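Local structure of L-threonine-O-3-phosphate decarboxylase (Porphyromonas gingivalis, 3FKD) at residues F80-I83 with A84-F87; D104-M108 with Y109-V113; Q329-I332 with K333-T337; V258-I261 with T262-R266; L231-E234 with A235-I239. The protein probably uses pyridoxal 5'-phosphate as a cofactor to remove the carboxyl group of L-threonine O-3-phosphate. One frame throughout, in Å; residues are numbered along the deposited sequence.

Contact 1 of 5, residues F80-I83 with A84-F87; sequences FYQI and AQAF
F80 and A84 meet through the backbone in the C-terminal half of helix 75-86, an i to i+4 ladder in a protein of the class I and II aminotransferase family. A84 N reaches F80 O at 3.0 Å in a nearly straight bond (172°). Q85 N is 2.8 Å from Y81 O in the next rung. A86 N follows, bonding to Q82 O at 3.1 Å. The fourth rung is weak: F87 has left helical angles, and its N makes a bent bond (121°) to I83 O at 3.4 Å, alongside a shorter 3.1 Å bond from F87 N to A84 O. Side chains add little across the turn; the CB of Q85 lies 3.3 Å from Y81 O, while F80, Y81 and Q82 start out away from segment 84-87. I83 packs on V190 and V192 of strand 189-194, and the Y81 hydroxyl bonds to E101. Q85, with CG anti to its N and the chain extended, carries NE2 to a hydrogen bond with Y109 OH of the second subunit. The ring of F87 swings back beside its own N (chi1 -64°), which places I83 O at the ring edge, near its plane, 3.4 Å from F87 CD1.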
loop_
_atom_site.group_PDB
_atom_site.type_symbol
_atom_site.label_atom_id
_atom_site.label_comp_id
_atom_site.label_asym_id
_atom_site.label_seq_id
_atom_site.Cartn_x
_atom_site.Cartn_y
_atom_site.Cartn_z
ATOM N N PHE A 80 4.662 -10.213 1.849
ATOM C CA PHE A 80 5.232 -11.076 2.893
ATOM C C PHE A 80 4.277 -11.148 4.074
ATOM O O PHE A 80 4.054 -12.204 4.652
ATOM C CB PHE A 80 6.601 -10.569 3.366
ATOM C CG PHE A 80 7.632 -10.592 2.311
ATOM C CD1 PHE A 80 7.815 -11.729 1.537
ATOM C CD2 PHE A 80 8.416 -9.488 2.074
ATOM C CE1 PHE A 80 8.742 -11.750 0.559
ATOM C CE2 PHE A 80 9.366 -9.507 1.100
ATOM C CZ PHE A 80 9.530 -10.632 0.343
ATOM N N TYR A 81 3.736 -9.983 4.402
ATOM C CA TYR A 81 2.715 -9.795 5.394
ATOM C C TYR A 81 1.373 -10.456 5.012
ATOM O O TYR A 81 0.710 -11.081 5.852
ATOM C CB TYR A 81 2.546 -8.300 5.558
ATOM C CG TYR A 81 3.600 -7.685 6.431
ATOM C CD1 TYR A 81 3.446 -7.639 7.825
ATOM C CD2 TYR A 81 4.765 -7.182 5.892
ATOM C CE1 TYR A 81 4.414 -7.088 8.637
ATOM C CE2 TYR A 81 5.723 -6.602 6.697
ATOM C CZ TYR A 81 5.533 -6.565 8.069
ATOM O OH TYR A 81 6.499 -6.003 8.860
ATOM N N GLN A 82 0.941 -10.302 3.760
ATOM C CA GLN A 82 -0.297 -10.948 3.399
ATOM C C GLN A 82 -0.195 -12.478 3.480
ATOM O O GLN A 82 -1.195 -13.156 3.737
ATOM C CB GLN A 82 -0.794 -10.508 2.024
ATOM C CG GLN A 82 -2.320 -10.310 1.987
ATOM C CD GLN A 82 -2.894 -10.317 0.582
ATOM O OE1 GLN A 82 -2.510 -9.518 -0.274
ATOM N NE2 GLN A 82 -3.823 -11.223 0.338
ATOM N N ILE A 83 1.002 -13.012 3.225
ATOM C CA ILE A 83 1.250 -14.462 3.273
ATOM C C ILE A 83 1.272 -14.961 4.731
ATOM O O ILE A 83 0.604 -15.934 5.073
ATOM C CB ILE A 83 2.598 -14.821 2.583
ATOM C CG1 ILE A 83 2.534 -14.615 1.055
ATOM C CG2 ILE A 83 3.037 -16.243 2.923
ATOM C CD1 ILE A 83 3.850 -14.989 0.362
ATOM N N ALA A 84 2.055 -14.285 5.566
ATOM C CA ALA A 84 2.061 -14.462 7.015
ATOM C C ALA A 84 0.654 -14.458 7.568
ATOM O O ALA A 84 0.293 -15.380 8.291
ATOM C CB ALA A 84 2.860 -13.378 7.679
ATOM N N GLN A 85 -0.131 -13.435 7.203
ATOM C CA GLN A 85 -1.533 -13.307 7.618
ATOM C C GLN A 85 -2.378 -14.535 7.300
ATOM O O GLN A 85 -3.023 -15.133 8.217
ATOM C CB GLN A 85 -2.191 -12.038 7.055
ATOM C CG GLN A 85 -3.434 -11.600 7.813
ATOM C CD GLN A 85 -4.164 -10.406 7.180
ATOM O OE1 GLN A 85 -3.761 -9.892 6.136
ATOM N NE2 GLN A 85 -5.251 -9.981 7.806
ATOM N N ALA A 86 -2.379 -14.919 6.025
ATOM C CA ALA A 86 -3.170 -16.061 5.570
ATOM C C ALA A 86 -2.856 -17.358 6.361
ATOM O O ALA A 86 -3.635 -18.310 6.321
ATOM C CB ALA A 86 -2.983 -16.285 4.079
ATOM N N PHE A 87 -1.706 -17.401 7.050
ATOM C CA PHE A 87 -1.269 -18.614 7.736
ATOM C C PHE A 87 -0.832 -18.374 9.191
ATOM O O PHE A 87 0.148 -18.977 9.662
ATOM C CB PHE A 87 -0.191 -19.336 6.902
ATOM C CG PHE A 87 -0.703 -19.816 5.574
ATOM C CD1 PHE A 87 -0.758 -18.967 4.495
ATOM C CD2 PHE A 87 -1.206 -21.099 5.432
ATOM C CE1 PHE A 87 -1.273 -19.391 3.301
ATOM C CE2 PHE A 87 -1.732 -21.522 4.229
ATOM C CZ PHE A 87 -1.753 -20.670 3.162
#

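Contact 2 of 5, residues D104-M108 with Y109-V113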
loop_
_atom_site.group_PDB
_atom_site.type_symbol
_atom_site.label_atom_id
_atom_site.label_comp_id
_atom_site.label_asym_id
_atom_site.label_seq_id
_atom_site.Cartn_x
_atom_site.Cartn_y
_atom_site.Cartn_z
ATOM N N ASP A 104 9.406 -9.898 10.743
ATOM C CA ASP A 104 8.386 -9.002 11.252
ATOM C C ASP A 104 7.025 -9.505 10.856
ATOM O O ASP A 104 6.116 -9.479 11.667
ATOM C CB ASP A 104 8.576 -7.576 10.745
ATOM C CG ASP A 104 9.894 -6.972 11.177
ATOM O OD1 ASP A 104 10.415 -7.371 12.257
ATOM O OD2 ASP A 104 10.420 -6.103 10.435
ATOM N N ALA A 105 6.902 -9.992 9.623
ATOM C CA ALA A 105 5.632 -10.563 9.167
ATOM C C ALA A 105 5.187 -11.743 10.015
ATOM O O ALA A 105 4.047 -11.790 10.487
ATOM C CB ALA A 105 5.686 -10.969 7.696
ATOM N N CYS A 106 6.089 -12.702 10.148
ATOM C CA CYS A 106 5.854 -13.926 10.878
ATOM C C CYS A 106 5.492 -13.636 12.339
ATOM O O CYS A 106 4.710 -14.358 12.946
ATOM C CB CYS A 106 7.098 -14.807 10.816
ATOM S SG CYS A 106 7.218 -15.866 9.346
ATOM N N ARG A 107 6.085 -12.596 12.912
ATOM C CA ARG A 107 5.822 -12.255 14.297
ATOM C C ARG A 107 4.435 -11.620 14.367
ATOM O O ARG A 107 3.580 -12.055 15.135
ATOM C CB ARG A 107 6.898 -11.314 14.867
ATOM C CG ARG A 107 6.467 -10.617 16.173
ATOM C CD ARG A 107 7.382 -9.502 16.597
ATOM N NE ARG A 107 7.364 -8.434 15.596
ATOM C CZ ARG A 107 8.067 -7.296 15.656
ATOM N NH1 ARG A 107 8.855 -7.036 16.700
ATOM N NH2 ARG A 107 7.966 -6.402 14.666
HETATM N N MSE A 108 4.206 -10.602 13.545
HETATM C CA MSE A 108 2.946 -9.897 13.616
HETATM C C MSE A 108 1.826 -10.898 13.570
HETATM O O MSE A 108 0.837 -10.758 14.286
HETATM C CB MSE A 108 2.815 -8.871 12.502
HETATM C CG MSE A 108 1.431 -8.278 12.363
HETATM SE SE MSE A 108 1.429 -6.927 10.958
HETATM C CE MSE A 108 -0.485 -6.834 10.612
ATOM N N TYR A 109 1.982 -11.942 12.764
ATOM C CA TYR A 109 0.911 -12.931 12.685
ATOM C C TYR A 109 1.142 -14.189 13.545
ATOM O O TYR A 109 0.541 -15.239 13.319
ATOM C CB TYR A 109 0.519 -13.199 11.228
ATOM C CG TYR A 109 -0.055 -11.940 10.633
ATOM C CD1 TYR A 109 0.745 -11.062 9.905
ATOM C CD2 TYR A 109 -1.376 -11.582 10.856
ATOM C CE1 TYR A 109 0.244 -9.896 9.400
ATOM C CE2 TYR A 109 -1.903 -10.402 10.342
ATOM C CZ TYR A 109 -1.083 -9.564 9.607
ATOM O OH TYR A 109 -1.579 -8.400 9.088
ATOM N N GLU A 110 1.980 -14.026 14.566
ATOM C CA GLU A 110 2.247 -15.048 15.590
ATOM C C GLU A 110 2.585 -16.452 15.053
ATOM O O GLU A 110 2.017 -17.455 15.485
ATOM C CB GLU A 110 1.112 -15.084 16.621
ATOM C CG GLU A 110 1.070 -13.855 17.540
ATOM C CD GLU A 110 -0.362 -13.493 18.022
ATOM O OE1 GLU A 110 -1.334 -14.227 17.676
ATOM O OE2 GLU A 110 -0.505 -12.466 18.744
ATOM N N HIS A 111 3.495 -16.480 14.079
ATOM C CA HIS A 111 4.184 -17.677 13.625
ATOM C C HIS A 111 5.173 -18.078 14.724
ATOM O O HIS A 111 5.724 -17.216 15.406
ATOM C CB HIS A 111 4.972 -17.361 12.331
ATOM C CG HIS A 111 4.168 -17.454 11.062
ATOM N ND1 HIS A 111 3.057 -16.667 10.809
ATOM C CD2 HIS A 111 4.330 -18.231 9.961
ATOM C CE1 HIS A 111 2.567 -16.965 9.618
ATOM N NE2 HIS A 111 3.319 -17.911 9.086
ATOM N N GLU A 112 5.407 -19.368 14.905
ATOM C CA GLU A 112 6.560 -19.796 15.702
ATOM C C GLU A 112 7.788 -19.813 14.802
ATOM O O GLU A 112 7.845 -20.572 13.844
ATOM C CB GLU A 112 6.334 -21.160 16.339
ATOM C CG GLU A 112 5.050 -21.244 17.180
ATOM C CD GLU A 112 4.872 -22.574 17.900
ATOM O OE1 GLU A 112 3.767 -23.175 17.776
ATOM O OE2 GLU A 112 5.836 -23.004 18.589
ATOM N N VAL A 113 8.758 -18.960 15.109
ATOM C CA VAL A 113 9.893 -18.729 14.235
ATOM C C VAL A 113 11.230 -19.419 14.632
ATOM O O VAL A 113 11.827 -19.115 15.662
ATOM C CB VAL A 113 10.087 -17.194 13.979
ATOM C CG1 VAL A 113 11.262 -16.946 13.045
ATOM C CG2 VAL A 113 8.842 -16.611 13.355
#
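Y109 lies alongside selenomethionine M108 where a Schellman motif closes helix 100-108, inside the beta-alpha-beta unit that links strands 91-96 and 112-117. Y109 N still gives a helical bond to A105 O (3.1 Å), yet this residue is the first with non-helical backbone angles. Its ring has M108 CG over one face, displaced toward the rim, 3.9 Å from the centroid and 23° off the normal, a CH-pi contact. M108 SE stands obliquely 4.4 Å from the Y109 centroid in a Met-aromatic contact, but the placement of the selenomethionine end is doubtful and the packing rests on CG. Y109 OH is hydrogen-bonded to Q85 NE2 of the second subunit, whose F222 packs on M108 and Y109. E110, the C-prime residue with positive phi (50°), sends its N to R107 O at 2.6 Å, and its carboxylate pairs with R88. Next, H111 N bonds to C106 O at 2.7 Å, completing the motif. The imidazole sits obliquely to C106 SG, 4.1 Å from the ring centroid. Past E112, whose backbone joins S90 and S92, V113 already belongs to the strand. Its CG1 is anti to the backbone N, leaving CG2 to meet C106 CB at 3.6 Å.

Contact 3 of 5, residues Q329-I332 with K333-T337; sequences QLFI and KALET
F331 and L335, one turn apart, make the apolar contact: their side chains run side by side, and L335 CD2 approaches F331 CE2 to 3.8 Å, set obliquely to the ring. Both have CG anti to the backbone N (chi1 166° and -176°); with the i to i+4 spacing, this sends both the same way. A second kind of packing sets side-chain carbon against backbone carbonyl, with A334 CB 3.4 Å from F331 O and E336 CB 3.3 Å from I332 O. These residues form the middle of helix 325-339, which lies against strand 302-306 of the smaller, five-stranded mixed sheet. There F331 meets the F20 ring and M302, while I332 and L335 lie on L264 of helix 250-266; Q329, L330, K333 and E336 are on the exposed side. Hydrogen bonding is uneven along the turn. L335 N to F331 O and E336 N to I332 O are both 2.9 Å, the latter nearly straight at 169°, whereas the bonds from K333 N to Q329 O (3.5 Å) and from A334 N to L330 O are weak. K333 O is gripped twice by T337, by its N and by its hydroxyl, with OG1 standing above the carbonyl plane at 3.1 Å.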
loop_
_atom_site.group_PDB
_atom_site.type_symbol
_atom_site.label_atom_id
_atom_site.label_comp_id
_atom_site.label_asym_id
_atom_site.label_seq_id
_atom_site.Cartn_x
_atom_site.Cartn_y
_atom_site.Cartn_z
ATOM N N GLN A 329 36.466 3.347 -6.539
ATOM C CA GLN A 329 37.860 3.693 -6.314
ATOM C C GLN A 329 37.915 4.720 -5.176
ATOM O O GLN A 329 38.620 4.554 -4.178
ATOM C CB GLN A 329 38.490 4.222 -7.611
ATOM C CG GLN A 329 40.021 4.360 -7.586
ATOM C CD GLN A 329 40.776 3.009 -7.596
ATOM O OE1 GLN A 329 40.224 1.965 -7.197
ATOM N NE2 GLN A 329 42.049 3.030 -8.053
ATOM N N LEU A 330 37.112 5.758 -5.312
ATOM C CA LEU A 330 37.077 6.836 -4.349
ATOM C C LEU A 330 36.502 6.428 -2.972
ATOM O O LEU A 330 36.714 7.118 -1.965
ATOM C CB LEU A 330 36.271 7.963 -4.950
ATOM C CG LEU A 330 36.065 9.197 -4.099
ATOM C CD1 LEU A 330 37.364 9.562 -3.395
ATOM C CD2 LEU A 330 35.545 10.321 -5.015
ATOM N N PHE A 331 35.790 5.308 -2.920
ATOM C CA PHE A 331 35.306 4.796 -1.651
ATOM C C PHE A 331 36.422 4.048 -0.924
ATOM O O PHE A 331 36.477 4.019 0.299
ATOM C CB PHE A 331 34.084 3.902 -1.882
ATOM C CG PHE A 331 33.709 3.064 -0.706
ATOM C CD1 PHE A 331 32.530 3.291 -0.031
ATOM C CD2 PHE A 331 34.525 2.030 -0.284
ATOM C CE1 PHE A 331 32.173 2.497 1.056
ATOM C CE2 PHE A 331 34.190 1.244 0.803
ATOM C CZ PHE A 331 33.018 1.472 1.469
ATOM N N ILE A 332 37.318 3.445 -1.696
ATOM C CA ILE A 332 38.488 2.779 -1.132
ATOM C C ILE A 332 39.455 3.734 -0.381
ATOM O O ILE A 332 40.001 3.379 0.653
ATOM C CB ILE A 332 39.259 2.034 -2.211
ATOM C CG1 ILE A 332 38.390 0.946 -2.809
ATOM C CG2 ILE A 332 40.565 1.447 -1.629
ATOM C CD1 ILE A 332 38.512 -0.336 -2.069
ATOM N N LYS A 333 39.677 4.934 -0.907
ATOM C CA LYS A 333 40.466 5.924 -0.185
ATOM C C LYS A 333 39.690 6.360 1.047
ATOM O O LYS A 333 40.209 6.334 2.161
ATOM C CB LYS A 333 40.780 7.106 -1.082
ATOM C CG LYS A 333 41.434 6.644 -2.362
ATOM C CD LYS A 333 42.263 7.724 -3.061
ATOM C CE LYS A 333 43.156 7.083 -4.124
ATOM N NZ LYS A 333 43.427 7.982 -5.302
ATOM N N ALA A 334 38.437 6.738 0.841
ATOM C CA ALA A 334 37.574 7.126 1.932
ATOM C C ALA A 334 37.760 6.147 3.083
ATOM O O ALA A 334 37.955 6.544 4.221
ATOM C CB ALA A 334 36.136 7.142 1.471
ATOM N N LEU A 335 37.711 4.860 2.781
ATOM C CA LEU A 335 37.846 3.834 3.804
ATOM C C LEU A 335 39.285 3.751 4.424
ATOM O O LEU A 335 39.467 3.780 5.660
ATOM C CB LEU A 335 37.386 2.489 3.225
ATOM C CG LEU A 335 37.359 1.276 4.154
ATOM C CD1 LEU A 335 36.633 1.616 5.417
ATOM C CD2 LEU A 335 36.727 0.101 3.432
ATOM N N GLU A 336 40.281 3.637 3.555
ATOM C CA GLU A 336 41.681 3.632 3.950
ATOM C C GLU A 336 41.954 4.762 4.929
ATOM O O GLU A 336 42.602 4.578 5.960
ATOM C CB GLU A 336 42.566 3.786 2.716
ATOM C CG GLU A 336 43.954 3.318 2.956
ATOM C CD GLU A 336 44.642 2.848 1.673
ATOM O OE1 GLU A 336 44.020 2.984 0.573
ATOM O OE2 GLU A 336 45.797 2.338 1.781
ATOM N N THR A 337 41.433 5.932 4.602
ATOM C CA THR A 337 41.575 7.089 5.455
ATOM C C THR A 337 40.967 6.861 6.842
ATOM O O THR A 337 41.498 7.310 7.863
ATOM C CB THR A 337 40.935 8.288 4.775
ATOM O OG1 THR A 337 41.712 8.594 3.617
ATOM C CG2 THR A 337 40.937 9.488 5.685
#

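Contact 4 of 5, residues V258-I261 with T262-R266; sequences VDFI and TALNR
V258 O receives two hydrogen bonds from T262, one from the backbone N at 3.0 Å and one from OG1 at 2.9 Å. The two donors come from different directions: T262 N sits nearly along the C=O axis, while OG1 stands above the carbonyl plane, 45° out of it. T262 has OG1 beside its own N (chi1 -62°), the placement that lets a threonine hydroxyl bend back onto the preceding helical turn. Two further rungs are regular, L264 N to F260 O at 3.0 Å and N265 N to I261 O at 2.9 Å.

Beyond the polar pairs, L264 CD1 lies over one face of the F260 ring, toward its rim. It is 4.1 Å from the F260 centroid and 19° off the normal, a CH-pi contact, and the two side chains cross obliquely. I261 and N265 run side by side instead, with I261 CG2 3.6 Å from N265 ND2. N265 spends its OD1 on the backbone N of V272.

This is the C-terminal half of helix 250-266, and it sits between two strands and helix 325-339, with L264 touching both. I261 and L264 lie on V272 of strand 270-272 and F280 of strand 279-284; A263 packs on I332 of helix 325-339, and F260 meets F331 of that helix edge-to-face. V258, D259, T262 and N265 are exposed.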
loop_
_atom_site.group_PDB
_atom_site.type_symbol
_atom_site.label_atom_id
_atom_site.label_comp_id
_atom_site.label_asym_id
_atom_site.label_seq_id
_atom_site.Cartn_x
_atom_site.Cartn_y
_atom_site.Cartn_z
ATOM N N VAL A 258 33.799 -7.671 -8.418
ATOM C CA VAL A 258 35.028 -8.390 -8.206
ATOM C C VAL A 258 36.185 -7.392 -8.037
ATOM O O VAL A 258 36.890 -7.463 -7.049
ATOM C CB VAL A 258 35.284 -9.366 -9.350
ATOM C CG1 VAL A 258 36.706 -9.925 -9.292
ATOM C CG2 VAL A 258 34.224 -10.453 -9.360
ATOM N N ASP A 259 36.361 -6.442 -8.965
ATOM C CA ASP A 259 37.406 -5.419 -8.795
ATOM C C ASP A 259 37.216 -4.611 -7.511
ATOM O O ASP A 259 38.176 -4.066 -6.971
ATOM C CB ASP A 259 37.495 -4.419 -9.949
ATOM C CG ASP A 259 37.529 -5.068 -11.316
ATOM O OD1 ASP A 259 37.785 -6.287 -11.433
ATOM O OD2 ASP A 259 37.280 -4.316 -12.289
ATOM N N PHE A 260 35.977 -4.515 -7.029
ATOM C CA PHE A 260 35.710 -3.793 -5.791
ATOM C C PHE A 260 36.125 -4.625 -4.572
ATOM O O PHE A 260 36.793 -4.110 -3.677
ATOM C CB PHE A 260 34.238 -3.403 -5.724
ATOM C CG PHE A 260 33.910 -2.338 -4.693
ATOM C CD1 PHE A 260 34.895 -1.574 -4.111
ATOM C CD2 PHE A 260 32.591 -2.068 -4.371
ATOM C CE1 PHE A 260 34.583 -0.591 -3.201
ATOM C CE2 PHE A 260 32.294 -1.086 -3.471
ATOM C CZ PHE A 260 33.299 -0.355 -2.874
ATOM N N ILE A 261 35.753 -5.907 -4.560
ATOM C CA ILE A 261 36.036 -6.788 -3.433
ATOM C C ILE A 261 37.524 -7.090 -3.245
ATOM O O ILE A 261 38.012 -7.190 -2.119
ATOM C CB ILE A 261 35.217 -8.091 -3.514
ATOM C CG1 ILE A 261 33.705 -7.764 -3.346
ATOM C CG2 ILE A 261 35.680 -9.055 -2.435
ATOM C CD1 ILE A 261 32.753 -8.954 -3.467
ATOM N N THR A 262 38.231 -7.214 -4.361
ATOM C CA THR A 262 39.665 -7.418 -4.404
ATOM C C THR A 262 40.396 -6.260 -3.753
ATOM O O THR A 262 41.262 -6.448 -2.877
ATOM C CB THR A 262 40.138 -7.496 -5.863
ATOM O OG1 THR A 262 39.531 -8.627 -6.513
ATOM C CG2 THR A 262 41.650 -7.583 -5.926
ATOM N N ALA A 263 40.091 -5.056 -4.204
ATOM C CA ALA A 263 40.673 -3.887 -3.583
ATOM C C ALA A 263 40.312 -3.848 -2.101
ATOM O O ALA A 263 41.193 -3.613 -1.273
ATOM C CB ALA A 263 40.250 -2.625 -4.279
ATOM N N LEU A 264 39.047 -4.104 -1.742
ATOM C CA LEU A 264 38.704 -4.075 -0.339
ATOM C C LEU A 264 39.502 -5.063 0.548
ATOM O O LEU A 264 39.895 -4.714 1.670
ATOM C CB LEU A 264 37.198 -4.216 -0.109
ATOM C CG LEU A 264 36.373 -2.955 -0.437
ATOM C CD1 LEU A 264 34.911 -3.260 -0.445
ATOM C CD2 LEU A 264 36.659 -1.778 0.459
ATOM N N ASN A 265 39.724 -6.288 0.081
ATOM C CA ASN A 265 40.401 -7.253 0.916
ATOM C C ASN A 265 41.871 -6.820 1.121
ATOM O O ASN A 265 42.450 -6.981 2.208
ATOM C CB ASN A 265 40.297 -8.660 0.331
ATOM C CG ASN A 265 38.949 -9.318 0.603
ATOM O OD1 ASN A 265 38.370 -9.161 1.669
ATOM N ND2 ASN A 265 38.454 -10.072 -0.371
ATOM N N ARG A 266 42.456 -6.231 0.089
ATOM C CA ARG A 266 43.824 -5.762 0.190
ATOM C C ARG A 266 43.983 -4.844 1.374
ATOM O O ARG A 266 45.074 -4.755 1.955
ATOM C CB ARG A 266 44.235 -4.994 -1.056
ATOM C CG ARG A 266 44.617 -5.872 -2.192
ATOM C CD ARG A 266 45.405 -5.054 -3.126
ATOM N NE ARG A 266 46.012 -5.879 -4.157
ATOM C CZ ARG A 266 46.618 -5.389 -5.221
ATOM N NH1 ARG A 266 46.705 -4.072 -5.381
ATOM N NH2 ARG A 266 47.135 -6.219 -6.105
#

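Contact 5 of 5, residues L231-E234 with A235-I239; sequences LAIE and AAKFI
F238 touches E234 with its root alone: F238 CB is 3.7 Å from E234 O, while the ring leads away from segment 231-234. CG anti to the backbone N (chi1 -163°) sends it there. The other flat group, the E234 carboxylate, starts from a CG that is also anti to N and then bends at chi2 (70°). Both groups arrive at H36, where the F238 ring stacks on the imidazole and E234 OE2 makes a weak hydrogen bond to NE2, so one histidine is approached both by a stack and by a carboxylate. The opposite charge of K237 is near but not in contact, with NZ 5.3 Å from E234 OE1. K237 instead runs extended beyond CG alongside I233, its NZ 3.6 Å and its CE 3.8 Å from I233 CG2, leaving the end of the chain in contact with the I233 methyl. These side chains radiate from helix 230-241, a regular alpha-helix whose i to i+4 ladder is intact here. A235 N reaches L231 O at 2.8 Å, A236 N reaches A232 O at 3.0 Å and K237 N reaches I233 O at 3.0 Å. The last rung, F238 N to E234 O, is 3.2 Å long with an N-H...O angle of 162°. Outside the helix, A235 lies on L33 and L37 of helix 31-39, A236 on L55 of helix 53-62, and L231 on L231 of the second subunit.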
loop_
_atom_site.group_PDB
_atom_site.type_symbol
_atom_site.label_atom_id
_atom_site.label_comp_id
_atom_site.label_asym_id
_atom_site.label_seq_id
_atom_site.Cartn_x
_atom_site.Cartn_y
_atom_site.Cartn_z
ATOM N N LEU A 231 -0.393 4.694 -10.710
ATOM C CA LEU A 231 0.867 4.985 -11.369
ATOM C C LEU A 231 1.762 3.777 -11.336
ATOM O O LEU A 231 2.486 3.551 -12.296
ATOM C CB LEU A 231 1.591 6.116 -10.676
ATOM C CG LEU A 231 1.055 7.504 -10.955
ATOM C CD1 LEU A 231 1.773 8.459 -10.002
ATOM C CD2 LEU A 231 1.202 7.916 -12.463
ATOM N N ALA A 232 1.735 3.026 -10.234
ATOM C CA ALA A 232 2.543 1.809 -10.123
ATOM C C ALA A 232 2.107 0.786 -11.141
ATOM O O ALA A 232 2.949 0.114 -11.749
ATOM C CB ALA A 232 2.520 1.202 -8.683
ATOM N N ILE A 233 0.798 0.660 -11.330
ATOM C CA ILE A 233 0.252 -0.296 -12.294
ATOM C C ILE A 233 0.798 0.077 -13.677
ATOM O O ILE A 233 1.181 -0.778 -14.475
ATOM C CB ILE A 233 -1.335 -0.362 -12.262
ATOM C CG1 ILE A 233 -1.815 -1.392 -11.219
ATOM C CG2 ILE A 233 -1.878 -0.796 -13.576
ATOM C CD1 ILE A 233 -3.131 -1.024 -10.495
ATOM N N GLU A 234 0.878 1.383 -13.885
ATOM C CA GLU A 234 1.252 1.986 -15.141
ATOM C C GLU A 234 2.770 1.828 -15.424
ATOM O O GLU A 234 3.164 1.504 -16.542
ATOM C CB GLU A 234 0.798 3.449 -15.117
ATOM C CG GLU A 234 1.020 4.215 -16.370
ATOM C CD GLU A 234 0.120 3.804 -17.548
ATOM O OE1 GLU A 234 -0.823 3.024 -17.370
ATOM O OE2 GLU A 234 0.377 4.293 -18.676
ATOM N N ALA A 235 3.595 2.010 -14.395
ATOM C CA ALA A 235 5.028 1.771 -14.503
ATOM C C ALA A 235 5.311 0.323 -14.843
ATOM O O ALA A 235 6.105 0.024 -15.744
ATOM C CB ALA A 235 5.741 2.159 -13.217
ATOM N N ALA A 236 4.660 -0.581 -14.128
ATOM C CA ALA A 236 4.856 -2.011 -14.357
ATOM C C ALA A 236 4.480 -2.457 -15.766
ATOM O O ALA A 236 5.220 -3.233 -16.382
ATOM C CB ALA A 236 4.116 -2.859 -13.298
ATOM N N LYS A 237 3.330 -1.992 -16.247
ATOM C CA LYS A 237 2.870 -2.279 -17.606
ATOM C C LYS A 237 3.916 -1.886 -18.655
ATOM O O LYS A 237 4.182 -2.629 -19.598
ATOM C CB LYS A 237 1.552 -1.538 -17.881
ATOM C CG LYS A 237 0.339 -2.373 -17.607
ATOM C CD LYS A 237 -0.914 -1.530 -17.526
ATOM C CE LYS A 237 -2.117 -2.363 -17.036
ATOM N NZ LYS A 237 -3.328 -1.563 -16.805
ATOM N N PHE A 238 4.508 -0.711 -18.469
ATOM C CA PHE A 238 5.592 -0.211 -19.312
ATOM C C PHE A 238 6.877 -1.078 -19.265
ATOM O O PHE A 238 7.412 -1.471 -20.300
ATOM C CB PHE A 238 5.911 1.240 -18.942
ATOM C CG PHE A 238 6.702 1.954 -19.988
ATOM C CD1 PHE A 238 8.044 2.203 -19.809
ATOM C CD2 PHE A 238 6.110 2.360 -21.160
ATOM C CE1 PHE A 238 8.769 2.863 -20.775
ATOM C CE2 PHE A 238 6.838 3.004 -22.121
ATOM C CZ PHE A 238 8.160 3.257 -21.930
ATOM N N ILE A 239 7.365 -1.373 -18.063
ATOM C CA ILE A 239 8.501 -2.292 -17.933
ATOM C C ILE A 239 8.257 -3.646 -18.649
ATOM O O ILE A 239 9.147 -4.152 -19.351
ATOM C CB ILE A 239 8.890 -2.503 -16.456
ATOM C CG1 ILE A 239 9.470 -1.191 -15.891
ATOM C CG2 ILE A 239 9.835 -3.730 -16.292
ATOM C CD1 ILE A 239 9.286 -0.995 -14.363
#

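How the contacts relate
Contacts 1 and 2 belong together: their centres are 9 Å apart, both reach the second subunit, and H111 CE1 lies 3.1 Å from A84 O and from F87 O, while Q85 CG packs on Y109 CE2 at 3.2 Å. Contacts 3 and 4 form a second pair, with centres 12 Å apart and I332 CD1 3.4 Å from L264 CD2, where helices 325-339 and 250-266 pack. The pairs are far apart; the centres of contacts 1 and 3 are 43 Å apart on opposite sides of the chain's centre. Contact 5 touches neither pair, its centre 25 Å from that of contact 1 and 37 Å from that of contact 4, but like contacts 1 and 2 it meets the second subunit.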